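Local coordinates for protein Protease/Reverse transcriptase/ribonuclease H (Eastern chimpanzee simian foamy virus, PDB 7KSF) that copies RNA into DNA as a reverse transcriptase with RNase H activity, and probably cleaves viral polyproteins as an aspartic protease, at residues 139-144 with 182-187; 523-528 with 559-564. The protein carries 1 engineered substitution. All blocks are in the same frame, centred on the assembly; numbering follows the deposited sequence.

Contact 1. Residues 139-144 with 182-187; sequences NQVGHR and LKQGVL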
ATOM      1  N   ASN A 139       9.510  11.870 -11.752  1.00 62.91           N
ATOM      2  CA  ASN A 139      10.901  11.410 -11.797  1.00 55.89           C
ATOM      3  C   ASN A 139      11.865  12.427 -11.195  1.00 55.73           C
ATOM      4  O   ASN A 139      13.076  12.355 -11.428  1.00 56.59           O
ATOM      5  CB  ASN A 139      11.320  11.057 -13.225  1.00 57.07           C
ATOM      6  CG  ASN A 139      10.282  10.223 -13.941  1.00 57.12           C
ATOM      7  OD1 ASN A 139       9.869  10.542 -15.054  1.00 58.31           O
ATOM      8  ND2 ASN A 139       9.842   9.149 -13.295  1.00 59.57           N
ATOM      9  N   GLN A 140      11.343  13.376 -10.425  1.00 56.58           N
ATOM     10  CA  GLN A 140      12.182  14.352  -9.742  1.00 55.33           C
ATOM     11  C   GLN A 140      12.895  13.701  -8.563  1.00 57.25           C
ATOM     12  O   GLN A 140      12.282  12.996  -7.758  1.00 59.80           O
ATOM     13  CB  GLN A 140      11.331  15.526  -9.261  1.00 55.75           C
ATOM     14  CG  GLN A 140      11.943  16.322  -8.132  1.00 55.32           C
ATOM     15  CD  GLN A 140      10.996  17.374  -7.595  1.00 54.85           C
ATOM     16  OE1 GLN A 140       9.859  17.494  -8.053  1.00 54.50           O
ATOM     17  NE2 GLN A 140      11.461  18.141  -6.619  1.00 54.53           N
ATOM     18  N   VAL A 141      14.205  13.935  -8.470  1.00 66.84           N
ATOM     19  CA  VAL A 141      15.023  13.408  -7.387  1.00 61.13           C
ATOM     20  C   VAL A 141      15.795  14.555  -6.750  1.00 58.25           C
ATOM     21  O   VAL A 141      15.982  15.619  -7.346  1.00 58.37           O
ATOM     22  CB  VAL A 141      16.000  12.308  -7.856  1.00 58.51           C
ATOM     23  CG1 VAL A 141      15.249  11.198  -8.565  1.00 58.73           C
ATOM     24  CG2 VAL A 141      17.067  12.899  -8.761  1.00 62.65           C
ATOM     25  N   GLY A 142      16.254  14.321  -5.524  1.00 59.16           N
ATOM     26  CA  GLY A 142      17.000  15.312  -4.771  1.00 75.17           C
ATOM     27  C   GLY A 142      18.460  14.927  -4.626  1.00 73.73           C
ATOM     28  O   GLY A 142      18.815  13.748  -4.697  1.00 69.10           O
ATOM     29  N   HIS A 143      19.310  15.931  -4.431  1.00 80.50           N
ATOM     30  CA  HIS A 143      20.728  15.708  -4.194  1.00 66.33           C
ATOM     31  C   HIS A 143      21.005  15.662  -2.699  1.00 68.03           C
ATOM     32  O   HIS A 143      20.470  16.465  -1.929  1.00 67.66           O
ATOM     33  CB  HIS A 143      21.574  16.805  -4.849  1.00 69.86           C
ATOM     34  CG  HIS A 143      23.047  16.635  -4.643  1.00 83.57           C
ATOM     35  ND1 HIS A 143      23.752  15.565  -5.151  1.00 82.26           N
ATOM     36  CD2 HIS A 143      23.949  17.402  -3.985  1.00 88.36           C
ATOM     37  CE1 HIS A 143      25.025  15.680  -4.813  1.00 82.25           C
ATOM     38  NE2 HIS A 143      25.171  16.785  -4.104  1.00 85.84           N
ATOM     39  N   ARG A 144      21.843  14.716  -2.297  1.00 77.63           N
ATOM     40  CA  ARG A 144      22.192  14.498  -0.896  1.00 77.82           C
ATOM     41  C   ARG A 144      23.668  14.830  -0.706  1.00 77.28           C
ATOM     42  O   ARG A 144      24.538  14.102  -1.193  1.00 87.57           O
ATOM     43  CB  ARG A 144      21.889  13.057  -0.492  1.00 71.09           C
ATOM     44  CG  ARG A 144      22.146  12.761   0.964  1.00 71.86           C
ATOM     45  CD  ARG A 144      21.156  13.482   1.851  1.00 70.21           C
ATOM     46  NE  ARG A 144      21.351  13.128   3.251  1.00 70.65           N
ATOM     47  CZ  ARG A 144      22.263  13.688   4.040  1.00 72.05           C
ATOM     48  NH1 ARG A 144      23.062  14.631   3.561  1.00 72.83           N
ATOM     49  NH2 ARG A 144      22.377  13.305   5.302  1.00 84.62           N
ATOM     50  N   LEU A 182      18.852  11.638 -17.022  1.00 63.19           N
ATOM     51  CA  LEU A 182      19.994  12.211 -17.721  1.00 60.89           C
ATOM     52  C   LEU A 182      20.047  13.714 -17.514  1.00 61.33           C
ATOM     53  O   LEU A 182      21.124  14.294 -17.330  1.00 68.34           O
ATOM     54  CB  LEU A 182      19.927  11.887 -19.214  1.00 61.83           C
ATOM     55  CG  LEU A 182      20.269  10.476 -19.676  1.00 63.03           C
ATOM     56  CD1 LEU A 182      19.831  10.307 -21.119  1.00 63.32           C
ATOM     57  CD2 LEU A 182      21.755  10.199 -19.532  1.00 69.89           C
ATOM     58  N   LYS A 183      18.883  14.366 -17.538  1.00 66.07           N
ATOM     59  CA  LYS A 183      18.839  15.812 -17.356  1.00 69.33           C
ATOM     60  C   LYS A 183      19.285  16.196 -15.954  1.00 68.24           C
ATOM     61  O   LYS A 183      19.992  17.192 -15.770  1.00 69.32           O
ATOM     62  CB  LYS A 183      17.430  16.335 -17.638  1.00 65.71           C
ATOM     63  CG  LYS A 183      17.366  17.810 -18.020  1.00 66.85           C
ATOM     64  CD  LYS A 183      15.974  18.193 -18.497  1.00 66.92           C
ATOM     65  CE  LYS A 183      16.002  19.468 -19.323  1.00 93.68           C
ATOM     66  NZ  LYS A 183      14.636  19.933 -19.684  1.00 84.51           N
ATOM     67  N   GLN A 184      18.889  15.409 -14.954  1.00 66.37           N
ATOM     68  CA  GLN A 184      19.332  15.609 -13.582  1.00 67.62           C
ATOM     69  C   GLN A 184      20.712  15.032 -13.317  1.00 62.61           C
ATOM     70  O   GLN A 184      21.235  15.202 -12.211  1.00 63.61           O
ATOM     71  CB  GLN A 184      18.330  14.985 -12.614  1.00 71.92           C
ATOM     72  CG  GLN A 184      16.936  15.539 -12.750  1.00 59.64           C
ATOM     73  CD  GLN A 184      15.957  14.845 -11.840  1.00 58.85           C
ATOM     74  OE1 GLN A 184      15.809  15.214 -10.676  1.00 58.43           O
ATOM     75  NE2 GLN A 184      15.285  13.827 -12.361  1.00 58.39           N
ATOM     76  N   GLY A 185      21.304  14.351 -14.292  1.00 62.16           N
ATOM     77  CA  GLY A 185      22.595  13.733 -14.091  1.00 66.90           C
ATOM     78  C   GLY A 185      22.570  12.451 -13.297  1.00 68.10           C
ATOM     79  O   GLY A 185      23.636  11.947 -12.932  1.00 71.63           O
ATOM     80  N   VAL A 186      21.385  11.909 -13.010  1.00 62.14           N
ATOM     81  CA  VAL A 186      21.306  10.624 -12.329  1.00 62.47           C
ATOM     82  C   VAL A 186      21.899   9.526 -13.201  1.00 63.11           C
ATOM     83  O   VAL A 186      22.531   8.592 -12.696  1.00 74.43           O
ATOM     84  CB  VAL A 186      19.845  10.323 -11.939  1.00 61.44           C
ATOM     85  CG1 VAL A 186      19.771   9.101 -11.037  1.00 62.26           C
ATOM     86  CG2 VAL A 186      19.231  11.533 -11.260  1.00 61.16           C
ATOM     87  N   LEU A 187      21.719   9.625 -14.515  1.00 62.90           N
ATOM     88  CA  LEU A 187      22.320   8.705 -15.467  1.00 64.06           C
ATOM     89  C   LEU A 187      23.400   9.421 -16.263  1.00 71.69           C
ATOM     90  O   LEU A 187      23.225  10.571 -16.674  1.00 66.28           O
ATOM     91  CB  LEU A 187      21.278   8.137 -16.428  1.00 63.91           C
ATOM     92  CG  LEU A 187      20.264   7.184 -15.810  1.00 63.57           C
ATOM     93  CD1 LEU A 187      19.303   6.723 -16.878  1.00 63.39           C
ATOM     94  CD2 LEU A 187      20.970   5.999 -15.174  1.00 66.76           C
TER
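The flat carboxamide of Gln184 meets the backbone of 139-144 with both its polar atoms, while Val141 CG2 stands above its plane on one side, 3.3 Å from Gln184 OE1. In the plane, Gln184 NE2 donates to Asn139 O at 2.8 Å; this partner lies only 8° out of the amide plane, although the donor is tilted from the plane of the Asn139 carbonyl. Gln184 OE1 in turn accepts from Val141 N at 3.0 Å on an in-plane lone pair, with an N-H...O angle of 166°. The amide thus spans Gln140 and takes the O and N that one residue of a parallel strand would bond with its own N and O. These two bonds set which end of the amide is which; NE2 also makes a weak hydrogen bond to Asp180 O. An extended chain carries the amide there, with a chi3 of 86° turning it across the chain's end. Gln140 starts out away from the helix, and its OE1 accepts from His136 N and Trp137 N. Apolar packing joins Val141 CG2 to Val186 CG2 at 3.6 Å. Gly185 closes helix 171-184 in a Schellman motif with positive phi, which lets the chain turn toward strand 187-189. The contact is buried: Val141 also packs on Trp254, Val186 packs on Trp277 of strand 273-277, and Arg144 forms a salt bridge with Asp294 of helix 287-299.

Contact 2. Residues 523-528 with 559-564; sequences PIVSMT and FHYDKT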
ATOM      1  N   PRO A 523       3.494 -25.235   1.163  1.00 82.34           N
ATOM      2  CA  PRO A 523       3.447 -26.040  -0.069  1.00 81.68           C
ATOM      3  C   PRO A 523       4.601 -25.791  -1.020  1.00 84.18           C
ATOM      4  O   PRO A 523       4.616 -26.383  -2.105  1.00 93.15           O
ATOM      5  CB  PRO A 523       2.114 -25.617  -0.718  1.00 82.04           C
ATOM      6  CG  PRO A 523       1.361 -24.889   0.344  1.00 83.55           C
ATOM      7  CD  PRO A 523       2.376 -24.284   1.249  1.00 83.24           C
ATOM      8  N   ILE A 524       5.564 -24.957  -0.659  1.00 81.11           N
ATOM      9  CA  ILE A 524       6.682 -24.645  -1.537  1.00 80.92           C
ATOM     10  C   ILE A 524       7.808 -25.634  -1.270  1.00 80.58           C
ATOM     11  O   ILE A 524       8.122 -25.937  -0.111  1.00 85.56           O
ATOM     12  CB  ILE A 524       7.145 -23.199  -1.331  1.00 90.93           C
ATOM     13  CG1 ILE A 524       7.516 -22.978   0.136  1.00 81.17           C
ATOM     14  CG2 ILE A 524       6.052 -22.226  -1.790  1.00 81.38           C
ATOM     15  CD1 ILE A 524       7.630 -21.539   0.534  1.00101.37           C
ATOM     16  N   VAL A 525       8.417 -26.145  -2.340  1.00 80.55           N
ATOM     17  CA  VAL A 525       9.376 -27.234  -2.187  1.00 80.27           C
ATOM     18  C   VAL A 525      10.748 -26.704  -1.804  1.00 93.90           C
ATOM     19  O   VAL A 525      11.398 -27.222  -0.889  1.00 87.91           O
ATOM     20  CB  VAL A 525       9.441 -28.077  -3.476  1.00 79.88           C
ATOM     21  CG1 VAL A 525      10.309 -29.309  -3.249  1.00 79.59           C
ATOM     22  CG2 VAL A 525       8.043 -28.472  -3.917  1.00 79.68           C
ATOM     23  N   SER A 526      11.214 -25.668  -2.498  1.00107.70           N
ATOM     24  CA  SER A 526      12.564 -25.145  -2.323  1.00 80.79           C
ATOM     25  C   SER A 526      12.495 -23.638  -2.161  1.00 81.25           C
ATOM     26  O   SER A 526      11.922 -22.947  -3.009  1.00 81.30           O
ATOM     27  CB  SER A 526      13.451 -25.512  -3.516  1.00 80.50           C
ATOM     28  OG  SER A 526      14.719 -24.889  -3.415  1.00 80.99           O
ATOM     29  N   MET A 527      13.069 -23.129  -1.066  1.00 81.82           N
ATOM     30  CA  MET A 527      13.147 -21.685  -0.876  1.00 82.07           C
ATOM     31  C   MET A 527      14.131 -21.053  -1.851  1.00 93.72           C
ATOM     32  O   MET A 527      13.900 -19.943  -2.344  1.00 92.70           O
ATOM     33  CB  MET A 527      13.551 -21.360   0.560  1.00 96.24           C
ATOM     34  CG  MET A 527      12.417 -21.429   1.562  1.00 89.77           C
ATOM     35  SD  MET A 527      10.970 -20.491   1.036  1.00 88.50           S
ATOM     36  CE  MET A 527      11.658 -18.855   0.828  1.00 82.74           C
ATOM     37  N   THR A 528      15.239 -21.745  -2.133  1.00 82.49           N
ATOM     38  CA  THR A 528      16.227 -21.212  -3.063  1.00 82.62           C
ATOM     39  C   THR A 528      15.643 -21.057  -4.460  1.00 82.67           C
ATOM     40  O   THR A 528      15.946 -20.088  -5.166  1.00 91.73           O
ATOM     41  CB  THR A 528      17.455 -22.119  -3.088  1.00108.77           C
ATOM     42  OG1 THR A 528      17.842 -22.444  -1.745  1.00110.57           O
ATOM     43  CG2 THR A 528      18.617 -21.426  -3.785  1.00114.18           C
ATOM     44  N   PHE A 559      12.319 -23.019   7.029  1.00 86.93           N
ATOM     45  CA  PHE A 559      11.156 -23.297   6.193  1.00 86.20           C
ATOM     46  C   PHE A 559      11.247 -24.700   5.613  1.00 85.99           C
ATOM     47  O   PHE A 559      12.259 -25.064   5.005  1.00 85.89           O
ATOM     48  CB  PHE A 559      11.042 -22.265   5.070  1.00 89.31           C
ATOM     49  CG  PHE A 559      10.837 -20.864   5.557  1.00 86.66           C
ATOM     50  CD1 PHE A 559      11.923 -20.050   5.833  1.00 95.76           C
ATOM     51  CD2 PHE A 559       9.562 -20.363   5.752  1.00 86.46           C
ATOM     52  CE1 PHE A 559      11.740 -18.761   6.288  1.00 88.57           C
ATOM     53  CE2 PHE A 559       9.372 -19.075   6.208  1.00 92.22           C
ATOM     54  CZ  PHE A 559      10.461 -18.271   6.477  1.00 94.07           C
ATOM     55  N   HIS A 560      10.178 -25.476   5.790  1.00 85.93           N
ATOM     56  CA  HIS A 560      10.105 -26.851   5.318  1.00 86.63           C
ATOM     57  C   HIS A 560       8.946 -27.016   4.347  1.00 84.47           C
ATOM     58  O   HIS A 560       7.879 -26.425   4.526  1.00 84.23           O
ATOM     59  CB  HIS A 560       9.930 -27.831   6.478  1.00 99.44           C
ATOM     60  CG  HIS A 560      11.218 -28.289   7.083  1.00100.17           C
ATOM     61  ND1 HIS A 560      11.957 -27.503   7.941  1.00 97.12           N
ATOM     62  CD2 HIS A 560      11.901 -29.450   6.952  1.00 92.90           C
ATOM     63  CE1 HIS A 560      13.039 -28.162   8.316  1.00109.06           C
ATOM     64  NE2 HIS A 560      13.031 -29.345   7.731  1.00114.56           N
ATOM     65  N   TYR A 561       9.164 -27.835   3.322  1.00 83.35           N
ATOM     66  CA  TYR A 561       8.105 -28.192   2.392  1.00 82.55           C
ATOM     67  C   TYR A 561       7.179 -29.209   3.033  1.00 83.00           C
ATOM     68  O   TYR A 561       7.629 -30.156   3.685  1.00100.35           O
ATOM     69  CB  TYR A 561       8.692 -28.762   1.101  1.00 81.69           C
ATOM     70  CG  TYR A 561       7.672 -29.381   0.173  1.00 81.46           C
ATOM     71  CD1 TYR A 561       6.569 -28.664  -0.269  1.00 81.28           C
ATOM     72  CD2 TYR A 561       7.826 -30.685  -0.282  1.00 81.37           C
ATOM     73  CE1 TYR A 561       5.641 -29.229  -1.120  1.00 81.06           C
ATOM     74  CE2 TYR A 561       6.906 -31.258  -1.136  1.00 81.30           C
ATOM     75  CZ  TYR A 561       5.816 -30.526  -1.552  1.00 80.94           C
ATOM     76  OH  TYR A 561       4.901 -31.097  -2.403  1.00 80.82           O
ATOM     77  N   ASP A 562       5.876 -29.009   2.855  1.00 87.22           N
ATOM     78  CA  ASP A 562       4.861 -29.879   3.434  1.00 83.60           C
ATOM     79  C   ASP A 562       3.992 -30.438   2.319  1.00 84.09           C
ATOM     80  O   ASP A 562       3.402 -29.677   1.546  1.00 89.47           O
ATOM     81  CB  ASP A 562       4.017 -29.119   4.460  1.00 84.60           C
ATOM     82  CG  ASP A 562       3.344 -30.044   5.448  1.00 85.67           C
ATOM     83  OD1 ASP A 562       3.081 -31.208   5.084  1.00 85.98           O
ATOM     84  OD2 ASP A 562       3.083 -29.617   6.591  1.00 86.54           O
ATOM     85  N   LYS A 563       3.916 -31.769   2.239  1.00 84.78           N
ATOM     86  CA  LYS A 563       3.150 -32.425   1.187  1.00 85.47           C
ATOM     87  C   LYS A 563       1.672 -32.541   1.531  1.00 87.18           C
ATOM     88  O   LYS A 563       0.828 -32.486   0.629  1.00 92.93           O
ATOM     89  CB  LYS A 563       3.717 -33.818   0.912  1.00 94.54           C
ATOM     90  CG  LYS A 563       5.190 -33.835   0.544  1.00106.69           C
ATOM     91  CD  LYS A 563       5.689 -35.254   0.308  1.00101.30           C
ATOM     92  CE  LYS A 563       7.159 -35.265  -0.078  1.00 96.08           C
ATOM     93  NZ  LYS A 563       7.672 -36.641  -0.332  1.00 92.65           N
ATOM     94  N   THR A 564       1.339 -32.705   2.815  1.00 87.63           N
ATOM     95  CA  THR A 564      -0.053 -32.880   3.206  1.00 93.78           C
ATOM     96  C   THR A 564      -0.887 -31.624   3.009  1.00105.59           C
ATOM     97  O   THR A 564      -2.114 -31.697   3.111  1.00124.56           O
ATOM     98  CB  THR A 564      -0.154 -33.322   4.665  1.00106.52           C
ATOM     99  OG1 THR A 564      -1.479 -33.801   4.922  1.00108.25           O
ATOM    100  CG2 THR A 564       0.129 -32.156   5.594  1.00 88.52           C
TER
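Val525 and Tyr561 bring their CA atoms within 4.8 Å, yet what joins them is a ring contact and not strand pairing. Val525 CG2 sits 3.8 Å from the centroid of the Tyr561 ring and 11° off its normal, a CH-pi contact over the middle of one face. The same ring has Pro523 O at its edge, near its plane and beside Tyr561 CE1. With CG anti to the backbone N (chi1 170°), Tyr561 lies alongside Val525, both side chains pointing the same way. Farther along, Met527 bends at chi2 and chi3 and rests its CG on Phe559 CB at 3.9 Å; its SD lies obliquely to the Phe559 ring, 5.1 Å from the centroid, as a Met-aromatic contact. Asp562 OD1 accepts from Thr564 N in an Asx turn, and Ser526 OG caps helix 527-531 through Lys529 N. Backbone bonds to Val520 and Ser522 hold strand 557-561 parallel to 518-522, at the outer side of a 3-2-1-4-5 sheet of the ribonuclease H type; past Ser522 the chain turns over Tyr561, the two segments running 150° apart. Ile524 and Phe559 both pack on Met502 of helix 494-513, and Leu552 touches Met527 and Phe559.

The two contacts follow one another along the chain, and they do not touch: their centres are 43 Å apart and their nearest atoms about 28 Å. Contact 1 is buried; by sequence, segment 139-144 belongs with the aspartic protease, whereas strand 273-277 and helix 287-299 around it belong with the reverse transcriptase. Contact 2 lies at the surface, on a sheet whose 3-2-1-4-5 order includes strands 518-522 and 557-561, consistent with the connection between polymerase and RNase H. The calcium ion is bound at Gly596 and Glu642, in the later RNase H. Neither contact contributes a residue to that site, and each joins parts of its own surroundings.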